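Local coordinates for protein homoserine O-acetyltransferase (Bacillus anthracis str. 'Ames Ancestor', PDB 3I1I) that probably transfers an acetyl group to the side-chain hydroxyl of homoserine, using an alpha/beta hydrolase fold, at residues A[8-13]-A[29-34]; A[122-127]-A[280-285]; A[126-131]-A[287-292]. All coordinates share one frame; numbering follows the deposited sequence.

In the fold
The three contacts come from one alpha/beta hydrolase chain. Contact 1 closes first along the sequence, within the beta hairpin of strands 10-18 and 24-34 at one margin of the mixed sheet. Contacts 2 and 3 follow, and both draw on the loop that leads into helix 129-142; it lies along helix 277-289 from Met281 to its C-terminal end, and Val126 and Phe127 belong to both. Their centres are about 10 Å apart, whereas the centre of contact 1 lies about 23 and 22 Å from theirs. Helix 129-142 packs on the hairpin and begins in contact 3. Contact 1 touches the second subunit, contacts 2 and 3 the third, so this loop-helix region is both internal packing and subunit interface.

Contact 1. Residues A[8-13]-A[29-34]; sequences KKEKFI and MGYETY
Glu10 lays its CB over one face of the Tyr31 ring, 3.6 Å from the ring centroid to Glu10 CB and 19° off the ring normal, a CH-pi contact that forms the dense part of this antiparallel hairpin. Tyr31 is turned onto its neighbour by a chi1 of 68°, with CG between its own backbone N and carbonyl carbon. Beneath the ring the backbones are laced by reciprocal bonds: Glu10 N reaches Tyr31 O at 2.8 Å and Tyr31 N reaches Glu10 O at 3.0 Å. A second hydrogen-bonded pair joins Phe12 and Met29, a selenomethionine, and between the two pairs Gly30 CA comes within 3.4 Å of Glu10 O. Exposed Lys8 is looser: a water accepts from its N and gives only a weak bond to Thr33 O. Lys9 and buried Glu32 belong to a polar cluster, Ser55 bonding to both Lys9 NZ and Glu32 OE1. Lys9 NZ also forms a salt bridge to Asp92 and a hydrogen bond to the carbonyl of His103, and Glu32 OE1 bonds to Tyr61. Tyr31 OH bonds to Glu301 of the second subunit. Strand 24-34 lies between outermost strand 10-18 and strand 87-91, and helix 129-142 packs against Phe12, Met29 and Tyr31.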
loop_
_atom_site.group_PDB
_atom_site.type_symbol
_atom_site.label_atom_id
_atom_site.label_comp_id
_atom_site.label_asym_id
_atom_site.label_seq_id
_atom_site.Cartn_x
_atom_site.Cartn_y
_atom_site.Cartn_z
ATOM N N LYS A 8 14.770 19.417 -29.813
ATOM C CA LYS A 8 15.968 19.807 -29.106
ATOM C C LYS A 8 15.617 20.084 -27.659
ATOM O O LYS A 8 14.693 20.828 -27.391
ATOM C CB LYS A 8 16.567 21.069 -29.738
ATOM C CG LYS A 8 18.102 21.161 -29.577
ATOM C CD LYS A 8 18.603 22.555 -29.087
ATOM C CE LYS A 8 19.964 22.454 -28.325
ATOM N NZ LYS A 8 21.036 21.700 -29.107
ATOM N N LYS A 9 16.335 19.488 -26.728
ATOM C CA LYS A 9 16.133 19.793 -25.331
ATOM C C LYS A 9 16.792 21.126 -25.012
ATOM O O LYS A 9 17.901 21.384 -25.450
ATOM C CB LYS A 9 16.732 18.694 -24.460
ATOM C CG LYS A 9 16.364 18.790 -22.972
ATOM C CD LYS A 9 15.038 18.114 -22.644
ATOM C CE LYS A 9 14.654 18.336 -21.168
ATOM N NZ LYS A 9 13.711 17.308 -20.677
ATOM N N GLU A 10 16.107 21.970 -24.264
ATOM C CA GLU A 10 16.681 23.220 -23.774
ATOM C C GLU A 10 16.688 23.207 -22.257
ATOM O O GLU A 10 16.137 22.294 -21.605
ATOM C CB GLU A 10 15.854 24.414 -24.203
ATOM C CG GLU A 10 15.425 24.407 -25.632
ATOM C CD GLU A 10 16.450 24.975 -26.566
ATOM O OE1 GLU A 10 16.049 25.178 -27.745
ATOM O OE2 GLU A 10 17.631 25.209 -26.158
ATOM N N LYS A 11 17.271 24.262 -21.701
ATOM C CA LYS A 11 17.459 24.371 -20.266
ATOM C C LYS A 11 17.142 25.794 -19.806
ATOM O O LYS A 11 17.610 26.746 -20.401
ATOM C CB LYS A 11 18.910 24.008 -19.954
ATOM C CG LYS A 11 19.354 24.221 -18.536
ATOM C CD LYS A 11 20.764 23.629 -18.331
ATOM C CE LYS A 11 21.338 23.955 -16.944
ATOM N NZ LYS A 11 22.486 23.106 -16.513
ATOM N N PHE A 12 16.342 25.935 -18.759
ATOM C CA PHE A 12 16.063 27.216 -18.137
ATOM C C PHE A 12 16.543 27.180 -16.696
ATOM O O PHE A 12 16.312 26.201 -15.985
ATOM C CB PHE A 12 14.571 27.496 -18.180
ATOM C CG PHE A 12 14.165 28.785 -17.497
ATOM C CD1 PHE A 12 14.565 30.011 -18.011
ATOM C CD2 PHE A 12 13.381 28.770 -16.347
ATOM C CE1 PHE A 12 14.195 31.200 -17.396
ATOM C CE2 PHE A 12 12.968 29.947 -15.739
ATOM C CZ PHE A 12 13.390 31.181 -16.271
ATOM N N ILE A 13 17.213 28.243 -16.272
ATOM C CA ILE A 13 17.808 28.357 -14.938
ATOM C C ILE A 13 17.271 29.561 -14.209
ATOM O O ILE A 13 17.000 30.581 -14.825
ATOM C CB ILE A 13 19.335 28.543 -15.065
ATOM C CG1 ILE A 13 20.021 27.180 -15.045
ATOM C CG2 ILE A 13 19.924 29.488 -13.992
ATOM C CD1 ILE A 13 20.519 26.772 -16.397
HETATM N N MSE A 29 15.309 23.791 -15.016
HETATM C CA MSE A 29 14.131 23.204 -15.578
HETATM C C MSE A 29 14.358 22.917 -17.052
HETATM O O MSE A 29 14.558 23.826 -17.840
HETATM C CB MSE A 29 12.970 24.173 -15.408
HETATM C CG MSE A 29 11.604 23.576 -15.734
HETATM SE SE MSE A 29 10.224 24.957 -15.635
HETATM C CE MSE A 29 8.981 24.092 -14.512
ATOM N N GLY A 30 14.295 21.656 -17.445
ATOM C CA GLY A 30 14.418 21.344 -18.859
ATOM C C GLY A 30 13.157 21.717 -19.585
ATOM O O GLY A 30 12.122 21.793 -18.982
ATOM N N TYR A 31 13.229 21.964 -20.880
ATOM C CA TYR A 31 12.002 22.131 -21.653
ATOM C C TYR A 31 12.273 21.868 -23.110
ATOM O O TYR A 31 13.425 21.678 -23.509
ATOM C CB TYR A 31 11.402 23.526 -21.490
ATOM C CG TYR A 31 12.198 24.663 -22.093
ATOM C CD1 TYR A 31 11.865 25.182 -23.322
ATOM C CD2 TYR A 31 13.253 25.260 -21.399
ATOM C CE1 TYR A 31 12.588 26.230 -23.882
ATOM C CE2 TYR A 31 13.975 26.346 -21.951
ATOM C CZ TYR A 31 13.641 26.818 -23.189
ATOM O OH TYR A 31 14.330 27.871 -23.767
ATOM N N GLU A 32 11.210 21.847 -23.899
ATOM C CA GLU A 32 11.357 21.628 -25.308
ATOM C C GLU A 32 10.145 22.223 -25.974
ATOM O O GLU A 32 9.136 22.395 -25.315
ATOM C CB GLU A 32 11.543 20.132 -25.603
ATOM C CG GLU A 32 10.299 19.275 -25.444
ATOM C CD GLU A 32 10.625 17.808 -25.414
ATOM O OE1 GLU A 32 11.371 17.424 -24.488
ATOM O OE2 GLU A 32 10.119 17.037 -26.297
ATOM N N THR A 33 10.253 22.565 -27.258
ATOM C CA THR A 33 9.195 23.277 -27.987
ATOM C C THR A 33 8.996 22.640 -29.356
ATOM O O THR A 33 9.881 21.987 -29.886
ATOM C CB THR A 33 9.523 24.805 -28.182
ATOM O OG1 THR A 33 10.511 24.973 -29.224
ATOM C CG2 THR A 33 10.028 25.462 -26.872
ATOM N N TYR A 34 7.819 22.839 -29.923
ATOM C CA TYR A 34 7.471 22.321 -31.219
ATOM C C TYR A 34 6.714 23.419 -31.971
ATOM O O TYR A 34 6.028 24.237 -31.368
ATOM C CB TYR A 34 6.588 21.073 -31.122
ATOM C CG TYR A 34 6.837 20.176 -29.930
ATOM C CD1 TYR A 34 7.920 19.296 -29.895
ATOM C CD2 TYR A 34 5.967 20.166 -28.840
ATOM C CE1 TYR A 34 8.146 18.453 -28.784
ATOM C CE2 TYR A 34 6.189 19.324 -27.742
ATOM C CZ TYR A 34 7.275 18.476 -27.718
ATOM O OH TYR A 34 7.480 17.634 -26.631
HETATM O O HOH W 1 13.083 21.309 -30.833
#

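Contact 2. Residues A[122-127]-A[280-285]; sequences MDFPVF and WMYTAK
Tyr282 reaches from helix 277-289 into the bend of the 122-127 loop, and its atoms meet a succession of neighbours. Its CB lies 4.0 Å from Phe127 CE2. Farther out, CD2 and CE2 run beside the carbonyl of Pro125, with Tyr282 CE2 3.4 Å from Pro125 O. On the other flank CE1 meets the methyl of Met122, a selenomethionine, at 3.7 Å from Met122 CE; the Met122 selenium stands obliquely to the ring in a Met-aromatic contact. Bends at chi2 and chi3 curl the Met122 chain back to bring this end to the helix. The ring of Phe124 presents its edge to the face of Tyr282 in a T-shaped pair, the planes at 86° and the centroids 5.6 Å apart. At the tip, Tyr282 OH donates to Phe124 O at 2.6 Å, tilted 28° from the carbonyl plane. A water completes the join near the base of the side chain, donating to Tyr282 O and accepting from Phe127 N. Val254 of the third subunit also packs on Tyr282. The chemistry is thus mixed: apolar and aromatic side chains together with loop carbonyls pack round a phenol whose hydroxyl ties loop to helix by a directional bond as well as by packing.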
loop_
_atom_site.group_PDB
_atom_site.type_symbol
_atom_site.label_atom_id
_atom_site.label_comp_id
_atom_site.label_asym_id
_atom_site.label_seq_id
_atom_site.Cartn_x
_atom_site.Cartn_y
_atom_site.Cartn_z
HETATM N N MSE A 122 16.465 14.675 1.948
HETATM C CA MSE A 122 15.257 15.141 2.650
HETATM C C MSE A 122 15.331 16.585 3.141
HETATM O O MSE A 122 14.323 17.126 3.650
HETATM C CB MSE A 122 14.881 14.205 3.801
HETATM C CG MSE A 122 14.591 12.780 3.358
HETATM SE SE MSE A 122 13.337 12.635 1.833
HETATM C CE MSE A 122 11.819 13.559 2.631
ATOM N N ASP A 123 16.476 17.242 2.958
ATOM C CA ASP A 123 16.515 18.688 3.123
ATOM C C ASP A 123 15.896 19.431 1.923
ATOM O O ASP A 123 15.744 20.653 1.971
ATOM C CB ASP A 123 17.943 19.183 3.392
ATOM C CG ASP A 123 17.997 20.693 3.691
ATOM O OD1 ASP A 123 17.241 21.153 4.569
ATOM O OD2 ASP A 123 18.760 21.422 3.010
ATOM N N PHE A 124 15.516 18.726 0.852
ATOM C CA PHE A 124 14.845 19.431 -0.242
ATOM C C PHE A 124 13.509 20.014 0.213
ATOM O O PHE A 124 12.802 19.408 1.003
ATOM C CB PHE A 124 14.645 18.547 -1.468
ATOM C CG PHE A 124 14.349 19.331 -2.710
ATOM C CD1 PHE A 124 15.383 19.919 -3.424
ATOM C CD2 PHE A 124 13.047 19.531 -3.125
ATOM C CE1 PHE A 124 15.137 20.669 -4.554
ATOM C CE2 PHE A 124 12.780 20.279 -4.258
ATOM C CZ PHE A 124 13.825 20.864 -4.973
ATOM N N PRO A 125 13.160 21.212 -0.271
ATOM C CA PRO A 125 11.905 21.771 0.212
ATOM C C PRO A 125 10.693 21.109 -0.408
ATOM O O PRO A 125 10.750 20.642 -1.533
ATOM C CB PRO A 125 11.956 23.230 -0.243
ATOM C CG PRO A 125 12.884 23.240 -1.394
ATOM C CD PRO A 125 13.895 22.156 -1.127
ATOM N N VAL A 126 9.603 21.101 0.338
ATOM C CA VAL A 126 8.334 20.684 -0.179
ATOM C C VAL A 126 7.930 21.627 -1.290
ATOM O O VAL A 126 8.012 22.891 -1.120
ATOM C CB VAL A 126 7.276 20.702 0.921
ATOM C CG1 VAL A 126 5.895 20.445 0.322
ATOM C CG2 VAL A 126 7.663 19.671 2.033
ATOM N N PHE A 127 7.510 21.028 -2.412
ATOM C CA PHE A 127 6.958 21.774 -3.517
ATOM C C PHE A 127 5.515 21.391 -3.813
ATOM O O PHE A 127 5.092 20.268 -3.536
ATOM C CB PHE A 127 7.825 21.590 -4.781
ATOM C CG PHE A 127 7.491 20.357 -5.602
ATOM C CD1 PHE A 127 6.680 20.461 -6.709
ATOM C CD2 PHE A 127 8.017 19.111 -5.268
ATOM C CE1 PHE A 127 6.384 19.360 -7.481
ATOM C CE2 PHE A 127 7.725 17.985 -6.017
ATOM C CZ PHE A 127 6.900 18.100 -7.129
ATOM N N TRP A 280 10.246 10.418 -5.956
ATOM C CA TRP A 280 8.911 9.864 -5.961
ATOM C C TRP A 280 8.137 10.365 -4.747
ATOM O O TRP A 280 7.016 10.778 -4.893
ATOM C CB TRP A 280 8.967 8.327 -5.959
ATOM C CG TRP A 280 7.627 7.720 -6.170
ATOM C CD1 TRP A 280 6.591 7.629 -5.262
ATOM C CD2 TRP A 280 7.157 7.160 -7.378
ATOM N NE1 TRP A 280 5.506 7.032 -5.851
ATOM C CE2 TRP A 280 5.827 6.729 -7.151
ATOM C CE3 TRP A 280 7.736 6.959 -8.634
ATOM C CZ2 TRP A 280 5.063 6.122 -8.138
ATOM C CZ3 TRP A 280 6.970 6.366 -9.634
ATOM C CH2 TRP A 280 5.649 5.936 -9.371
HETATM N N MSE A 281 8.750 10.350 -3.568
HETATM C CA MSE A 281 8.070 10.833 -2.369
HETATM C C MSE A 281 7.634 12.305 -2.520
HETATM O O MSE A 281 6.487 12.630 -2.187
HETATM C CB MSE A 281 8.942 10.760 -1.100
HETATM C CG MSE A 281 9.384 9.399 -0.624
HETATM SE SE MSE A 281 10.380 9.635 1.100
HETATM C CE MSE A 281 9.697 11.283 1.662
ATOM N N TYR A 282 8.555 13.182 -2.941
ATOM C CA TYR A 282 8.253 14.629 -3.031
ATOM C C TYR A 282 7.122 14.901 -4.009
ATOM O O TYR A 282 6.229 15.722 -3.723
ATOM C CB TYR A 282 9.473 15.446 -3.427
ATOM C CG TYR A 282 10.316 15.837 -2.254
ATOM C CD1 TYR A 282 11.261 14.977 -1.749
ATOM C CD2 TYR A 282 10.165 17.074 -1.626
ATOM C CE1 TYR A 282 12.030 15.320 -0.657
ATOM C CE2 TYR A 282 10.953 17.421 -0.534
ATOM C CZ TYR A 282 11.875 16.530 -0.063
ATOM O OH TYR A 282 12.674 16.807 1.011
ATOM N N THR A 283 7.128 14.160 -5.117
ATOM C CA THR A 283 6.094 14.300 -6.149
ATOM C C THR A 283 4.774 13.749 -5.599
ATOM O O THR A 283 3.745 14.395 -5.759
ATOM C CB THR A 283 6.507 13.579 -7.442
ATOM O OG1 THR A 283 7.757 14.099 -7.858
ATOM C CG2 THR A 283 5.482 13.789 -8.579
ATOM N N ALA A 284 4.805 12.593 -4.914
ATOM C CA ALA A 284 3.593 12.083 -4.220
ATOM C C ALA A 284 3.075 13.121 -3.209
ATOM O O ALA A 284 1.862 13.375 -3.120
ATOM C CB ALA A 284 3.826 10.709 -3.558
ATOM N N LYS A 285 3.996 13.758 -2.495
ATOM C CA LYS A 285 3.621 14.830 -1.565
ATOM C C LYS A 285 2.918 16.015 -2.276
ATOM O O LYS A 285 1.898 16.531 -1.809
ATOM C CB LYS A 285 4.850 15.322 -0.812
ATOM C CG LYS A 285 4.548 16.394 0.252
ATOM C CD LYS A 285 3.930 15.836 1.549
ATOM C CE LYS A 285 3.701 16.998 2.518
ATOM N NZ LYS A 285 3.612 16.691 3.986
HETATM O O HOH W 2 6.581 18.107 -2.502
#

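Contact 3. Residues A[126-131]-A[287-292]; sequences VFTFLD and VLLHDI
Phe129 and Val287 run alongside each other in a common direction where two helix ends of the alpha/beta hydrolase fold meet: the start of helix 129-142, held by a capping box, and the last turn of helix 277-289. The Phe129 ring turns its edge to the valine, with Val287 CG2 in the ring plane and 3.9 Å from Phe129 CE2. The same CE2 atom lies 3.8 Å from Val287 N, so it nears backbone as well as a methyl. His290 CB is also near the plane of this ring, at its edge, but at a longer 4.5 Å from Phe129 CD2. A chi1 of -68° sets Phe129 CG opposite its own carbonyl carbon and brings the CE2 edge of the ring up against Val287.

The other apolar pair is arranged differently. Val126 and Leu289 meet nearly perpendicular, and the touch is made by one branch from each, Val126 CG1 and Leu289 CD1, 3.6 Å apart. No hydrogen bond spans the two segments, and the polar groups are met elsewhere: His290 NE2 bonds to the carbonyl of Asn181, and Asp291 OD2 to Ser245 of the third subunit. Phe129 also packs against Ala156, Met159 and Ile160 of helix 156-167, whose start belongs to the probable nucleophile elbow.

Within the capping box Thr128 OG1 accepts from Asp131 N and, weakly, from Leu130 N. In return Thr128 N donates to Asp131 OD2 at 3.0 Å with an N-H...O angle of 166°, arriving on the anti side of the carboxylate and 16° out of its plane.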
loop_
_atom_site.group_PDB
_atom_site.type_symbol
_atom_site.label_atom_id
_atom_site.label_comp_id
_atom_site.label_asym_id
_atom_site.label_seq_id
_atom_site.Cartn_x
_atom_site.Cartn_y
_atom_site.Cartn_z
ATOM N N VAL A 126 9.603 21.101 0.338
ATOM C CA VAL A 126 8.334 20.684 -0.179
ATOM C C VAL A 126 7.930 21.627 -1.290
ATOM O O VAL A 126 8.012 22.891 -1.120
ATOM C CB VAL A 126 7.276 20.702 0.921
ATOM C CG1 VAL A 126 5.895 20.445 0.322
ATOM C CG2 VAL A 126 7.663 19.671 2.033
ATOM N N PHE A 127 7.510 21.028 -2.412
ATOM C CA PHE A 127 6.958 21.774 -3.517
ATOM C C PHE A 127 5.515 21.391 -3.813
ATOM O O PHE A 127 5.092 20.268 -3.536
ATOM C CB PHE A 127 7.825 21.590 -4.781
ATOM C CG PHE A 127 7.491 20.357 -5.602
ATOM C CD1 PHE A 127 6.680 20.461 -6.709
ATOM C CD2 PHE A 127 8.017 19.111 -5.268
ATOM C CE1 PHE A 127 6.384 19.360 -7.481
ATOM C CE2 PHE A 127 7.725 17.985 -6.017
ATOM C CZ PHE A 127 6.900 18.100 -7.129
ATOM N N THR A 128 4.801 22.339 -4.427
ATOM C CA THR A 128 3.470 22.140 -4.935
ATOM C C THR A 128 3.451 22.381 -6.438
ATOM O O THR A 128 4.426 22.846 -7.031
ATOM C CB THR A 128 2.509 23.145 -4.319
ATOM O OG1 THR A 128 2.803 24.469 -4.815
ATOM C CG2 THR A 128 2.619 23.092 -2.808
ATOM N N PHE A 129 2.329 22.080 -7.059
ATOM C CA PHE A 129 2.189 22.317 -8.480
ATOM C C PHE A 129 2.016 23.769 -8.788
ATOM O O PHE A 129 2.159 24.174 -9.923
ATOM C CB PHE A 129 1.087 21.434 -9.087
ATOM C CG PHE A 129 1.463 19.959 -9.072
ATOM C CD1 PHE A 129 2.608 19.516 -9.752
ATOM C CD2 PHE A 129 0.736 19.041 -8.337
ATOM C CE1 PHE A 129 3.007 18.187 -9.704
ATOM C CE2 PHE A 129 1.137 17.706 -8.290
ATOM C CZ PHE A 129 2.287 17.285 -8.969
ATOM N N LEU A 130 1.761 24.580 -7.766
ATOM C CA LEU A 130 1.819 26.023 -7.948
ATOM C C LEU A 130 3.283 26.479 -8.120
ATOM O O LEU A 130 3.565 27.347 -8.975
ATOM C CB LEU A 130 1.117 26.747 -6.835
ATOM C CG LEU A 130 1.199 28.272 -6.841
ATOM C CD1 LEU A 130 0.849 28.853 -8.203
ATOM C CD2 LEU A 130 0.276 28.813 -5.695
ATOM N N ASP A 131 4.209 25.869 -7.377
ATOM C CA ASP A 131 5.645 26.164 -7.580
ATOM C C ASP A 131 6.067 25.902 -9.013
ATOM O O ASP A 131 6.768 26.724 -9.601
ATOM C CB ASP A 131 6.520 25.367 -6.646
ATOM C CG ASP A 131 6.422 25.854 -5.213
ATOM O OD1 ASP A 131 6.622 27.064 -5.018
ATOM O OD2 ASP A 131 6.139 25.049 -4.289
ATOM N N VAL A 287 1.238 15.781 -4.984
ATOM C CA VAL A 287 -0.070 15.347 -5.447
ATOM C C VAL A 287 -1.030 15.403 -4.267
ATOM O O VAL A 287 -2.165 15.881 -4.388
ATOM C CB VAL A 287 -0.055 13.914 -6.038
ATOM C CG1 VAL A 287 -1.508 13.340 -6.073
ATOM C CG2 VAL A 287 0.660 13.884 -7.435
ATOM N N LEU A 288 -0.593 14.902 -3.130
ATOM C CA LEU A 288 -1.446 14.856 -1.943
ATOM C C LEU A 288 -1.809 16.267 -1.412
ATOM O O LEU A 288 -2.902 16.473 -0.885
ATOM C CB LEU A 288 -0.752 14.009 -0.895
ATOM C CG LEU A 288 -0.943 13.998 0.599
ATOM C CD1 LEU A 288 0.077 12.948 1.053
ATOM C CD2 LEU A 288 -0.650 15.345 1.238
ATOM N N LEU A 289 -0.891 17.216 -1.586
ATOM C CA LEU A 289 -1.146 18.607 -1.241
ATOM C C LEU A 289 -1.991 19.361 -2.268
ATOM O O LEU A 289 -2.397 20.485 -1.962
ATOM C CB LEU A 289 0.176 19.367 -1.090
ATOM C CG LEU A 289 1.009 19.033 0.143
ATOM C CD1 LEU A 289 2.358 19.717 0.036
ATOM C CD2 LEU A 289 0.249 19.381 1.438
ATOM N N HIS A 290 -2.254 18.790 -3.458
ATOM C CA HIS A 290 -2.912 19.543 -4.507
ATOM C C HIS A 290 -4.331 20.020 -4.156
ATOM O O HIS A 290 -5.243 19.228 -3.946
ATOM C CB HIS A 290 -2.959 18.778 -5.828
ATOM C CG HIS A 290 -3.787 19.454 -6.875
ATOM N ND1 HIS A 290 -3.423 20.657 -7.438
ATOM C CD2 HIS A 290 -4.988 19.128 -7.418
ATOM C CE1 HIS A 290 -4.361 21.046 -8.289
ATOM N NE2 HIS A 290 -5.319 20.130 -8.304
ATOM N N ASP A 291 -4.511 21.336 -4.210
ATOM C CA ASP A 291 -5.702 22.029 -3.725
ATOM C C ASP A 291 -5.687 23.459 -4.222
ATOM O O ASP A 291 -4.990 24.313 -3.639
ATOM C CB ASP A 291 -5.656 22.082 -2.206
ATOM C CG ASP A 291 -6.917 22.673 -1.598
ATOM O OD1 ASP A 291 -7.856 22.968 -2.374
ATOM O OD2 ASP A 291 -6.972 22.809 -0.331
ATOM N N ILE A 292 -6.400 23.724 -5.316
ATOM C CA ILE A 292 -6.441 25.068 -5.856
ATOM C C ILE A 292 -7.078 26.045 -4.836
ATOM O O ILE A 292 -6.740 27.235 -4.826
ATOM C CB ILE A 292 -7.112 25.160 -7.275
ATOM C CG1 ILE A 292 -8.610 24.894 -7.205
ATOM C CG2 ILE A 292 -6.396 24.258 -8.291
ATOM C CD1 ILE A 292 -9.360 25.279 -8.469
#